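Local coordinates for protein hydrolase, putative (PDB 2B30) that is of uncertain function but binds calcium and, as a putative HAD-superfamily hydrolase of the Cof-like type, may act as a magnesium-dependent phosphatase, at residues 31-36 with 250-255; 224-229 with 257-262; 37-42 with 68-73; 95-100 with 179-184. All coordinates share one frame; numbering follows the deposited sequence.

Contact 1 (31-36 with 250-255); sequences LIDFDG and ENDIAM. With CA (calcium ion), chain E.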
loop_
_atom_site.group_PDB
_atom_site.type_symbol
_atom_site.label_atom_id
_atom_site.label_comp_id
_atom_site.label_asym_id
_atom_site.label_seq_id
_atom_site.Cartn_x
_atom_site.Cartn_y
_atom_site.Cartn_z
ATOM N N LEU A 31 0.476 16.764 4.390
ATOM C CA LEU A 31 1.534 15.767 4.343
ATOM C C LEU A 31 2.573 16.176 3.302
ATOM O O LEU A 31 2.334 16.090 2.105
ATOM C CB LEU A 31 0.953 14.396 4.000
ATOM C CG LEU A 31 -0.121 13.833 4.944
ATOM C CD1 LEU A 31 -0.538 12.493 4.412
ATOM C CD2 LEU A 31 0.328 13.708 6.422
ATOM N N ILE A 32 3.739 16.601 3.771
ATOM C CA ILE A 32 4.711 17.289 2.941
ATOM C C ILE A 32 5.979 16.472 2.862
ATOM O O ILE A 32 6.574 16.150 3.892
ATOM C CB ILE A 32 5.056 18.647 3.557
ATOM C CG1 ILE A 32 3.771 19.423 3.872
ATOM C CG2 ILE A 32 5.990 19.438 2.628
ATOM C CD1 ILE A 32 4.019 20.792 4.507
ATOM N N ASP A 33 6.402 16.136 1.649
ATOM C CA ASP A 33 7.703 15.485 1.456
ATOM C C ASP A 33 8.823 16.480 1.754
ATOM O O ASP A 33 8.634 17.685 1.604
ATOM C CB ASP A 33 7.828 14.953 0.030
ATOM C CG ASP A 33 9.172 14.309 -0.245
ATOM O OD1 ASP A 33 9.676 13.518 0.588
ATOM O OD2 ASP A 33 9.734 14.596 -1.315
ATOM N N PHE A 34 9.972 15.983 2.200
ATOM C CA PHE A 34 11.091 16.861 2.523
ATOM C C PHE A 34 11.982 17.140 1.295
ATOM O O PHE A 34 11.795 18.160 0.634
ATOM C CB PHE A 34 11.893 16.344 3.728
ATOM C CG PHE A 34 12.673 17.423 4.440
ATOM C CD1 PHE A 34 12.009 18.414 5.163
ATOM C CD2 PHE A 34 14.067 17.453 4.390
ATOM C CE1 PHE A 34 12.717 19.423 5.818
ATOM C CE2 PHE A 34 14.791 18.450 5.048
ATOM C CZ PHE A 34 14.116 19.439 5.763
ATOM N N ASP A 35 12.918 16.251 0.966
ATOM C CA ASP A 35 13.868 16.539 -0.112
ATOM C C ASP A 35 13.173 16.487 -1.442
ATOM O O ASP A 35 12.357 15.592 -1.691
ATOM C CB ASP A 35 15.018 15.540 -0.147
ATOM C CG ASP A 35 15.826 15.564 1.103
ATOM O OD1 ASP A 35 15.292 15.116 2.145
ATOM O OD2 ASP A 35 16.980 16.035 1.048
ATOM N N GLY A 36 13.508 17.440 -2.304
ATOM C CA GLY A 36 12.894 17.534 -3.620
ATOM C C GLY A 36 11.555 18.244 -3.599
ATOM O O GLY A 36 11.033 18.596 -4.654
ATOM N N GLU A 250 10.255 8.183 -5.999
ATOM C CA GLU A 250 9.772 6.811 -5.895
ATOM C C GLU A 250 9.122 6.484 -4.538
ATOM O O GLU A 250 8.094 5.792 -4.484
ATOM C CB GLU A 250 10.921 5.835 -6.164
ATOM C CG GLU A 250 10.483 4.427 -6.499
ATOM C CD GLU A 250 11.656 3.527 -6.845
ATOM O OE1 GLU A 250 12.560 3.353 -5.993
ATOM O OE2 GLU A 250 11.670 2.989 -7.975
ATOM N N ASN A 251 9.709 6.981 -3.449
ATOM C CA ASN A 251 9.183 6.703 -2.107
ATOM C C ASN A 251 7.957 7.550 -1.722
ATOM O O ASN A 251 7.472 7.465 -0.584
ATOM C CB ASN A 251 10.292 6.830 -1.047
ATOM C CG ASN A 251 10.807 8.236 -0.900
ATOM O OD1 ASN A 251 10.713 9.047 -1.821
ATOM N ND2 ASN A 251 11.349 8.539 0.264
ATOM N N ASP A 252 7.464 8.360 -2.664
ATOM C CA ASP A 252 6.230 9.138 -2.480
ATOM C C ASP A 252 5.038 8.546 -3.247
ATOM O O ASP A 252 3.908 8.960 -3.046
ATOM C CB ASP A 252 6.430 10.588 -2.962
ATOM C CG ASP A 252 7.501 11.329 -2.196
ATOM O OD1 ASP A 252 7.431 11.363 -0.949
ATOM O OD2 ASP A 252 8.409 11.896 -2.844
ATOM N N ILE A 253 5.284 7.601 -4.137
ATOM C CA ILE A 253 4.261 7.175 -5.098
ATOM C C ILE A 253 3.003 6.569 -4.467
ATOM O O ILE A 253 1.886 6.813 -4.938
ATOM C CB ILE A 253 4.850 6.175 -6.124
ATOM C CG1 ILE A 253 5.859 6.880 -7.025
ATOM C CG2 ILE A 253 3.750 5.528 -6.969
ATOM C CD1 ILE A 253 6.807 5.917 -7.632
ATOM N N ALA A 254 3.176 5.776 -3.418
ATOM C CA ALA A 254 2.034 5.144 -2.764
ATOM C C ALA A 254 1.164 6.164 -2.065
ATOM O O ALA A 254 -0.038 5.968 -1.994
ATOM C CB ALA A 254 2.474 4.098 -1.779
ATOM N N MET A 255 1.751 7.236 -1.540
ATOM C CA MET A 255 0.944 8.264 -0.899
ATOM C C MET A 255 0.349 9.230 -1.923
ATOM O O MET A 255 -0.694 9.824 -1.670
ATOM C CB MET A 255 1.729 9.008 0.173
ATOM C CG MET A 255 2.678 10.067 -0.331
ATOM S SD MET A 255 3.421 10.860 1.093
ATOM C CE MET A 255 4.478 12.077 0.303
HETATM CA CA CA E . 11.603 13.407 -1.495
#
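D33 and D252 mark the closest approach of the two backbones, their CA atoms 7.6 Å apart. Residues 31-33 belong to a central strand of the large sheet, and the chain then turns into a short, weakly bonded helix; residues 250-252 lead into helix 253-257. The side chains of D33 and D252 point into the gap and cross at about a right angle, with their carboxylate planes 69° apart. D33 OD2 and D252 OD2 stay 3.4 Å apart, two acceptors that do not bond. The methyl end of M255 also approaches D33, CE to CB at 4.4 Å.

The calcium ion lies on the far side of D33 from M255. D33 OD2 grips it at 2.2 Å and D33 OD1 more loosely at 2.8 Å. The carbonyl D35 O binds it at 2.3 Å, and D248 completes the protein ligands. D33 OD2 also accepts a hydrogen bond from T37 OG1. D252 does not reach the ion: its OD1 forms a salt bridge with K225, and its OD2 accepts from the backbone of D248 and A249. The calcium ion and K225 together probably offset the charge of these carboxylates, as expected for a metal site built on the HAD DxD signature.

Contact 2 (224-229 with 257-262); sequences DKYTGI and SNFKYS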
loop_
_atom_site.group_PDB
_atom_site.type_symbol
_atom_site.label_atom_id
_atom_site.label_comp_id
_atom_site.label_asym_id
_atom_site.label_seq_id
_atom_site.Cartn_x
_atom_site.Cartn_y
_atom_site.Cartn_z
ATOM N N ASP A 224 5.866 1.693 3.794
ATOM C CA ASP A 224 6.251 2.896 3.071
ATOM C C ASP A 224 5.625 4.114 3.774
ATOM O O ASP A 224 5.064 3.979 4.868
ATOM C CB ASP A 224 5.838 2.803 1.608
ATOM C CG ASP A 224 4.357 2.907 1.432
ATOM O OD1 ASP A 224 3.649 1.993 1.912
ATOM O OD2 ASP A 224 3.899 3.910 0.833
ATOM N N LYS A 225 5.748 5.293 3.170
ATOM C CA LYS A 225 5.163 6.503 3.742
ATOM C C LYS A 225 3.660 6.340 3.950
ATOM O O LYS A 225 3.141 6.713 5.001
ATOM C CB LYS A 225 5.456 7.730 2.868
ATOM C CG LYS A 225 6.914 8.202 2.915
ATOM C CD LYS A 225 7.106 9.510 2.142
ATOM C CE LYS A 225 8.565 9.740 1.758
ATOM N NZ LYS A 225 8.819 11.138 1.304
ATOM N N TYR A 226 2.972 5.753 2.973
ATOM C CA TYR A 226 1.513 5.566 3.052
ATOM C C TYR A 226 1.047 4.731 4.268
ATOM O O TYR A 226 0.101 5.120 4.957
ATOM C CB TYR A 226 0.966 4.962 1.747
ATOM C CG TYR A 226 -0.552 4.808 1.725
ATOM C CD1 TYR A 226 -1.379 5.917 1.843
ATOM C CD2 TYR A 226 -1.159 3.545 1.565
ATOM C CE1 TYR A 226 -2.770 5.785 1.822
ATOM C CE2 TYR A 226 -2.558 3.403 1.536
ATOM C CZ TYR A 226 -3.349 4.526 1.673
ATOM O OH TYR A 226 -4.715 4.421 1.655
ATOM N N THR A 227 1.699 3.596 4.525
ATOM C CA THR A 227 1.289 2.719 5.630
ATOM C C THR A 227 1.583 3.356 6.964
ATOM O O THR A 227 0.840 3.140 7.922
ATOM C CB THR A 227 2.005 1.376 5.629
ATOM O OG1 THR A 227 3.422 1.574 5.777
ATOM C CG2 THR A 227 1.699 0.619 4.377
ATOM N N GLY A 228 2.679 4.114 7.023
ATOM C CA GLY A 228 3.025 4.902 8.213
ATOM C C GLY A 228 2.023 6.019 8.445
ATOM O O GLY A 228 1.530 6.186 9.560
ATOM N N ILE A 229 1.719 6.774 7.386
ATOM C CA ILE A 229 0.694 7.825 7.428
ATOM C C ILE A 229 -0.640 7.338 7.991
ATOM O O ILE A 229 -1.340 8.104 8.649
ATOM C CB ILE A 229 0.430 8.415 6.005
ATOM C CG1 ILE A 229 1.486 9.467 5.643
ATOM C CG2 ILE A 229 -0.978 9.039 5.894
ATOM C CD1 ILE A 229 1.611 9.716 4.146
ATOM N N SER A 257 -0.624 8.150 -4.988
ATOM C CA SER A 257 -1.658 7.347 -5.656
ATOM C C SER A 257 -2.932 7.203 -4.834
ATOM O O SER A 257 -4.027 7.329 -5.374
ATOM C CB SER A 257 -1.130 5.948 -5.981
ATOM O OG SER A 257 -0.123 6.002 -6.976
ATOM N N ASN A 258 -2.789 6.934 -3.538
ATOM C CA ASN A 258 -3.940 6.603 -2.689
ATOM C C ASN A 258 -4.652 7.796 -2.045
ATOM O O ASN A 258 -5.660 7.624 -1.359
ATOM C CB ASN A 258 -3.533 5.596 -1.615
ATOM C CG ASN A 258 -3.037 4.294 -2.204
ATOM O OD1 ASN A 258 -1.894 4.203 -2.611
ATOM N ND2 ASN A 258 -3.890 3.286 -2.252
ATOM N N PHE A 259 -4.149 9.001 -2.270
ATOM C CA PHE A 259 -4.817 10.183 -1.773
ATOM C C PHE A 259 -5.398 11.002 -2.920
ATOM O O PHE A 259 -4.951 10.884 -4.068
ATOM C CB PHE A 259 -3.863 10.984 -0.906
ATOM C CG PHE A 259 -3.638 10.367 0.442
ATOM C CD1 PHE A 259 -4.688 10.273 1.358
ATOM C CD2 PHE A 259 -2.393 9.870 0.803
ATOM C CE1 PHE A 259 -4.502 9.690 2.611
ATOM C CE2 PHE A 259 -2.201 9.279 2.051
ATOM C CZ PHE A 259 -3.261 9.189 2.953
ATOM N N LYS A 260 -6.428 11.792 -2.607
ATOM C CA LYS A 260 -7.201 12.515 -3.616
ATOM C C LYS A 260 -6.558 13.839 -3.941
ATOM O O LYS A 260 -6.424 14.187 -5.106
ATOM C CB LYS A 260 -8.644 12.765 -3.147
ATOM C CG LYS A 260 -9.545 13.416 -4.218
ATOM C CD LYS A 260 -10.861 13.904 -3.642
ATOM C CE LYS A 260 -11.824 12.784 -3.417
ATOM N NZ LYS A 260 -12.955 13.159 -2.527
ATOM N N TYR A 261 -6.189 14.590 -2.914
ATOM C CA TYR A 261 -5.561 15.887 -3.124
ATOM C C TYR A 261 -4.053 15.718 -3.074
ATOM O O TYR A 261 -3.392 16.217 -2.160
ATOM C CB TYR A 261 -6.083 16.913 -2.112
ATOM C CG TYR A 261 -7.582 16.995 -2.186
ATOM C CD1 TYR A 261 -8.210 17.519 -3.306
ATOM C CD2 TYR A 261 -8.376 16.490 -1.172
ATOM C CE1 TYR A 261 -9.592 17.557 -3.401
ATOM C CE2 TYR A 261 -9.752 16.532 -1.255
ATOM C CZ TYR A 261 -10.356 17.058 -2.364
ATOM O OH TYR A 261 -11.734 17.075 -2.422
ATOM N N SER A 262 -3.536 15.004 -4.078
ATOM C CA SER A 262 -2.121 14.672 -4.158
ATOM C C SER A 262 -1.471 15.460 -5.270
ATOM O O SER A 262 -1.990 15.547 -6.395
ATOM C CB SER A 262 -1.905 13.167 -4.374
ATOM O OG SER A 262 -2.363 12.734 -5.645
#
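This is a buried aromatic contact between the first turns of helix 225-235 and the loop that leads from helix 253-257 into strand 261-264, at the margin of the core domain where the second subunit of the dimer approaches. Y226 carries most of it. With CG anti to the backbone N (chi1 -177°), its ring reaches out from the helix to N258 at a face and F259 at an edge.

The two neighbours meet the ring differently. N258 lies over one face, its CB 3.8 Å from the ring centroid and 26° off the normal, a CH-pi contact displaced toward the phenol rim; the plane of its amide runs nearly with that of the ring. F259 instead receives the edge of Y226 toward its face in an offset edge-to-face pair, with centroids 5.3 Å apart and planes at 74°. The nearest atoms are Y226 CD1 and F259 CE2, at 3.5 Å. One turn further along the helix, I229 adds its CG2 branch, 3.7 Å from F259 CZ, and F259 also packs on V243 and V245 of the sheet.

At the start of the helix D224 serves as N-cap: its OD2 accepts from Y226 N at 3.0 Å, approached from above the carboxylate plane. This secures the backbone from which the tyrosine springs.

No hydrogen bond joins the segments. The phenol OH turns outward to the carbonyl of G222 of the second subunit, so one residue combines a nonpolar hold on its own chain with a polar bond across the dimer interface.

Contact 3 (37-42 with 68-73); sequences TLFVDK and TGRSKV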
loop_
_atom_site.group_PDB
_atom_site.type_symbol
_atom_site.label_atom_id
_atom_site.label_comp_id
_atom_site.label_asym_id
_atom_site.label_seq_id
_atom_site.Cartn_x
_atom_site.Cartn_y
_atom_site.Cartn_z
ATOM N N THR A 37 11.002 18.460 -2.408
ATOM C CA THR A 37 9.711 19.118 -2.258
ATOM C C THR A 37 9.896 20.358 -1.389
ATOM O O THR A 37 9.856 21.470 -1.894
ATOM C CB THR A 37 8.645 18.149 -1.661
ATOM O OG1 THR A 37 8.505 16.996 -2.507
ATOM C CG2 THR A 37 7.301 18.834 -1.526
ATOM N N LEU A 38 10.131 20.162 -0.097
ATOM C CA LEU A 38 10.303 21.261 0.852
ATOM C C LEU A 38 11.780 21.711 0.945
ATOM O O LEU A 38 12.068 22.902 0.988
ATOM C CB LEU A 38 9.798 20.815 2.227
ATOM C CG LEU A 38 9.548 21.864 3.310
ATOM C CD1 LEU A 38 8.357 22.736 2.954
ATOM C CD2 LEU A 38 9.312 21.188 4.660
ATOM N N PHE A 39 12.702 20.752 0.976
ATOM C CA PHE A 39 14.130 21.024 1.091
ATOM C C PHE A 39 14.793 20.894 -0.275
ATOM O O PHE A 39 14.663 19.846 -0.916
ATOM C CB PHE A 39 14.750 20.017 2.053
ATOM C CG PHE A 39 16.226 20.194 2.268
ATOM C CD1 PHE A 39 16.698 20.827 3.413
ATOM C CD2 PHE A 39 17.143 19.704 1.342
ATOM C CE1 PHE A 39 18.055 20.981 3.625
ATOM C CE2 PHE A 39 18.505 19.857 1.551
ATOM C CZ PHE A 39 18.962 20.497 2.698
ATOM N N VAL A 40 15.530 21.934 -0.692
ATOM C CA VAL A 40 16.058 22.031 -2.061
ATOM C C VAL A 40 17.471 21.430 -2.206
ATOM O O VAL A 40 17.657 20.471 -2.956
ATOM C CB VAL A 40 16.043 23.500 -2.560
ATOM C CG1 VAL A 40 16.486 23.595 -4.013
ATOM C CG2 VAL A 40 14.655 24.111 -2.397
ATOM N N ASP A 41 18.457 21.989 -1.502
ATOM C CA ASP A 41 19.847 21.482 -1.539
ATOM C C ASP A 41 20.677 22.037 -0.377
ATOM O O ASP A 41 20.135 22.721 0.491
ATOM C CB ASP A 41 20.520 21.802 -2.887
ATOM C CG ASP A 41 20.551 23.294 -3.206
ATOM O OD1 ASP A 41 20.747 24.136 -2.288
ATOM O OD2 ASP A 41 20.394 23.616 -4.404
ATOM N N LYS A 42 21.978 21.736 -0.364
ATOM C CA LYS A 42 22.916 22.246 0.660
ATOM C C LYS A 42 22.733 23.725 1.040
ATOM O O LYS A 42 22.563 24.063 2.219
ATOM C CB LYS A 42 24.361 22.058 0.178
ATOM N N THR A 68 8.958 11.474 5.135
ATOM C CA THR A 68 10.264 11.406 4.487
ATOM C C THR A 68 11.041 10.150 4.819
ATOM O O THR A 68 10.727 9.450 5.780
ATOM C CB THR A 68 11.133 12.609 4.890
ATOM O OG1 THR A 68 12.345 12.629 4.111
ATOM C CG2 THR A 68 11.459 12.557 6.393
ATOM N N GLY A 69 12.074 9.903 4.011
ATOM C CA GLY A 69 13.054 8.856 4.273
ATOM C C GLY A 69 14.030 9.210 5.381
ATOM O O GLY A 69 14.693 8.338 5.917
ATOM N N ARG A 70 14.128 10.487 5.726
ATOM C CA ARG A 70 15.037 10.925 6.771
ATOM C C ARG A 70 14.487 10.645 8.159
ATOM O O ARG A 70 13.325 10.274 8.321
ATOM C CB ARG A 70 15.353 12.411 6.602
ATOM C CG ARG A 70 16.258 12.658 5.416
ATOM C CD ARG A 70 16.183 14.065 4.855
ATOM N NE ARG A 70 17.059 14.973 5.585
ATOM C CZ ARG A 70 17.701 16.022 5.064
ATOM N NH1 ARG A 70 17.595 16.353 3.788
ATOM N NH2 ARG A 70 18.467 16.755 5.849
ATOM N N SER A 71 15.347 10.805 9.158
ATOM C CA SER A 71 14.963 10.666 10.551
ATOM C C SER A 71 14.421 12.007 11.006
ATOM O O SER A 71 14.577 12.994 10.288
ATOM C CB SER A 71 16.184 10.286 11.383
ATOM O OG SER A 71 17.131 11.348 11.404
ATOM N N LYS A 72 13.797 12.052 12.188
ATOM C CA LYS A 72 13.265 13.320 12.736
ATOM C C LYS A 72 14.388 14.326 12.934
ATOM O O LYS A 72 14.337 15.421 12.387
ATOM C CB LYS A 72 12.510 13.119 14.065
ATOM C CG LYS A 72 11.950 14.422 14.670
ATOM C CD LYS A 72 10.897 14.175 15.784
ATOM C CE LYS A 72 11.514 13.686 17.088
ATOM N NZ LYS A 72 12.623 14.567 17.567
ATOM N N VAL A 73 15.403 13.928 13.702
ATOM C CA VAL A 73 16.546 14.797 14.000
ATOM C C VAL A 73 17.266 15.227 12.721
ATOM O O VAL A 73 17.827 16.310 12.659
ATOM C CB VAL A 73 17.576 14.133 14.972
ATOM C CG1 VAL A 73 16.945 13.848 16.319
ATOM C CG2 VAL A 73 18.161 12.856 14.382
#
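R70 places NH1 over the middle of the F39 phenyl face, 4.1 Å above its plane. The two flat groups are far from stacked, their planes 65° apart. R70 CZ stands 5.0 Å from the F39 centroid almost exactly along the ring normal, a long cation-pi approach that is at most a weak attraction. The nearest ring atom is F39 CD2, 4.2 Å from R70 NH1. A bend at chi3 (84°) in the arginine chain swings the guanidinium round to the ring.

Stronger forces fix the group. NH1 makes a salt bridge to D35, NE another to E162, and NH2 bonds to the carbonyl of Y160, so the phenyl face covers a cation whose charge is already shared among acidic partners. F39 in turn meets the ring of F34, which also touches R70.

At the base of R70, its backbone N appears to donate to T68 OG1, consistent with an ST turn just after strand 63-67, though the position of that oxygen is less certain. A loop of this kind, carrying the sequence TGR at the end of a strand beside the DxD strand, matches the second signature motif of Cof-like HAD hydrolases, here brought up against the loop that follows the first.

Contact 4 (95-100 with 179-184); sequences VYINGT and MNKLMI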
loop_
_atom_site.group_PDB
_atom_site.type_symbol
_atom_site.label_atom_id
_atom_site.label_comp_id
_atom_site.label_asym_id
_atom_site.label_seq_id
_atom_site.Cartn_x
_atom_site.Cartn_y
_atom_site.Cartn_z
ATOM N N VAL A 95 6.082 11.234 9.921
ATOM C CA VAL A 95 6.347 9.932 9.333
ATOM C C VAL A 95 7.788 9.952 8.832
ATOM O O VAL A 95 8.123 10.677 7.889
ATOM C CB VAL A 95 5.389 9.655 8.158
ATOM C CG1 VAL A 95 5.740 8.353 7.474
ATOM C CG2 VAL A 95 3.951 9.634 8.647
ATOM N N TYR A 96 8.637 9.156 9.466
ATOM C CA TYR A 96 10.052 9.197 9.195
ATOM C C TYR A 96 10.553 7.835 8.774
ATOM O O TYR A 96 9.905 6.825 9.043
ATOM C CB TYR A 96 10.778 9.679 10.434
ATOM C CG TYR A 96 10.331 11.051 10.845
ATOM C CD1 TYR A 96 10.672 12.152 10.086
ATOM C CD2 TYR A 96 9.542 11.256 11.982
ATOM C CE1 TYR A 96 10.269 13.426 10.446
ATOM C CE2 TYR A 96 9.129 12.536 12.349
ATOM C CZ TYR A 96 9.503 13.608 11.569
ATOM O OH TYR A 96 9.125 14.874 11.886
ATOM N N ILE A 97 11.698 7.821 8.092
ATOM C CA ILE A 97 12.340 6.585 7.655
ATOM C C ILE A 97 11.353 5.725 6.867
ATOM O O ILE A 97 11.146 4.549 7.161
ATOM C CB ILE A 97 12.952 5.786 8.844
ATOM C CG1 ILE A 97 13.764 6.723 9.753
ATOM C CG2 ILE A 97 13.844 4.627 8.320
ATOM C CD1 ILE A 97 14.725 5.986 10.692
ATOM N N ASN A 98 10.738 6.356 5.876
ATOM C CA ASN A 98 9.837 5.702 4.945
ATOM C C ASN A 98 8.713 4.926 5.613
ATOM O O ASN A 98 8.281 3.876 5.122
ATOM C CB ASN A 98 10.635 4.844 3.948
ATOM C CG ASN A 98 11.373 5.698 2.936
ATOM O OD1 ASN A 98 11.047 6.880 2.775
ATOM N ND2 ASN A 98 12.355 5.113 2.244
ATOM N N GLY A 99 8.227 5.465 6.726
ATOM C CA GLY A 99 7.046 4.920 7.374
ATOM C C GLY A 99 7.299 3.919 8.473
ATOM O O GLY A 99 6.340 3.406 9.057
ATOM N N THR A 100 8.573 3.665 8.772
ATOM C CA THR A 100 8.950 2.723 9.821
ATOM C C THR A 100 9.071 3.406 11.199
ATOM O O THR A 100 9.098 2.728 12.235
ATOM C CB THR A 100 10.254 1.979 9.460
ATOM O OG1 THR A 100 11.292 2.923 9.192
ATOM C CG2 THR A 100 10.051 1.132 8.226
ATOM N N MET A 179 18.618 -2.677 12.105
ATOM C CA MET A 179 18.534 -1.232 11.831
ATOM C C MET A 179 17.154 -0.911 11.287
ATOM O O MET A 179 16.479 -1.793 10.756
ATOM C CB MET A 179 19.555 -0.817 10.763
ATOM C CG MET A 179 20.994 -0.887 11.194
ATOM S SD MET A 179 21.437 0.381 12.376
ATOM C CE MET A 179 22.917 -0.358 13.049
ATOM N N ASN A 180 16.746 0.352 11.393
ATOM C CA ASN A 180 15.526 0.819 10.730
ATOM C C ASN A 180 15.762 1.018 9.235
ATOM O O ASN A 180 14.859 0.797 8.419
ATOM C CB ASN A 180 15.043 2.135 11.328
ATOM C CG ASN A 180 14.606 2.001 12.771
ATOM O OD1 ASN A 180 15.373 2.289 13.685
ATOM N ND2 ASN A 180 13.362 1.584 12.984
ATOM N N LYS A 181 16.971 1.452 8.888
ATOM C CA LYS A 181 17.306 1.731 7.500
ATOM C C LYS A 181 18.801 1.665 7.207
ATOM O O LYS A 181 19.616 2.121 8.008
ATOM C CB LYS A 181 16.786 3.118 7.113
ATOM C CG LYS A 181 17.140 3.561 5.695
ATOM C CD LYS A 181 16.390 4.819 5.326
ATOM C CE LYS A 181 17.034 6.067 5.909
ATOM N NZ LYS A 181 17.721 6.836 4.862
ATOM N N LEU A 182 19.144 1.101 6.051
ATOM C CA LEU A 182 20.487 1.243 5.489
ATOM C C LEU A 182 20.376 2.079 4.215
ATOM O O LEU A 182 19.660 1.698 3.281
ATOM C CB LEU A 182 21.119 -0.114 5.153
ATOM C CG LEU A 182 21.155 -1.221 6.204
ATOM C CD1 LEU A 182 22.083 -2.322 5.743
ATOM C CD2 LEU A 182 21.619 -0.713 7.544
ATOM N N MET A 183 21.054 3.224 4.187
ATOM C CA MET A 183 21.154 4.018 2.967
ATOM C C MET A 183 22.503 3.764 2.334
ATOM O O MET A 183 23.515 4.296 2.788
ATOM C CB MET A 183 21.004 5.508 3.244
ATOM C CG MET A 183 20.879 6.333 1.975
ATOM S SD MET A 183 21.650 7.939 2.153
ATOM C CE MET A 183 21.333 8.642 0.530
ATOM N N ILE A 184 22.520 2.946 1.287
ATOM C CA ILE A 184 23.760 2.634 0.582
ATOM C C ILE A 184 24.063 3.776 -0.395
ATOM O O ILE A 184 23.346 3.973 -1.378
ATOM C CB ILE A 184 23.675 1.281 -0.161
ATOM C CG1 ILE A 184 23.237 0.164 0.798
ATOM C CG2 ILE A 184 25.019 0.917 -0.778
ATOM C CD1 ILE A 184 23.116 -1.202 0.135
#
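Matching first torsions bring I97 and K181 together: I97 holds CG2 anti to its own backbone N, with chi1 of CG1 at -47°, while K181 extends CG the same way (chi1 177°) before bending at chi3 and chi4. CG2 of I97 thereby rests against the root of the lysine, 3.5 Å from K181 CB, and also touches K181 CD at 3.9 Å. The other branch of the isoleucine goes to N180, with CD1 3.9 Å from N180 CB; these two side chains cross at about a right angle.

I97 is offered by a tight turn after strand 94-96, where it and N98 both take left-handed backbone angles. Its carbonyl oxygen accepts twice from T100, from OG1 at 2.6 Å and from N at 3.2 Å, which closes the turn. Opposite, N180 and K181 form a classic beta bulge against H139 at the start of strand 181-184.

The contact joins the large core sheet to the six-stranded sheet of the cap, the insertion expected of a subfamily IIB HAD protein. Between the two segments it is purely van der Waals, using aliphatic parts of polar residues. Their ends are held by others: K181 NZ forms a salt bridge with E217, and the amide of N180 bonds to D112, E113 and G141. The buried polar groups are thus satisfied while their carbon stems make the contact between core and cap.

Contacts 1, 2 and 4 are buried, contact 3 only partly. Contacts 1 and 3 share helix 34-38: contact 1 holds the calcium ion and contact 3 lies beside it. Charge dominates contact 1, while contact 3 pairs an arginine with a ring face and takes its salt bridges from outside. Contact 2 is mainly aromatic and lies toward the dimer interface, yet its helix sends K225 to the carboxylates of contact 1. Contact 4 is aliphatic and spans core and cap, whereas contacts 1 and 2 stay within the core. Its N98 probably bonds to N251 of contact 1, and probable backbone bonds join 95-97 to 68-70 of contact 3. Contacts 3 and 4 are both nested within the long loop closed by contact 1.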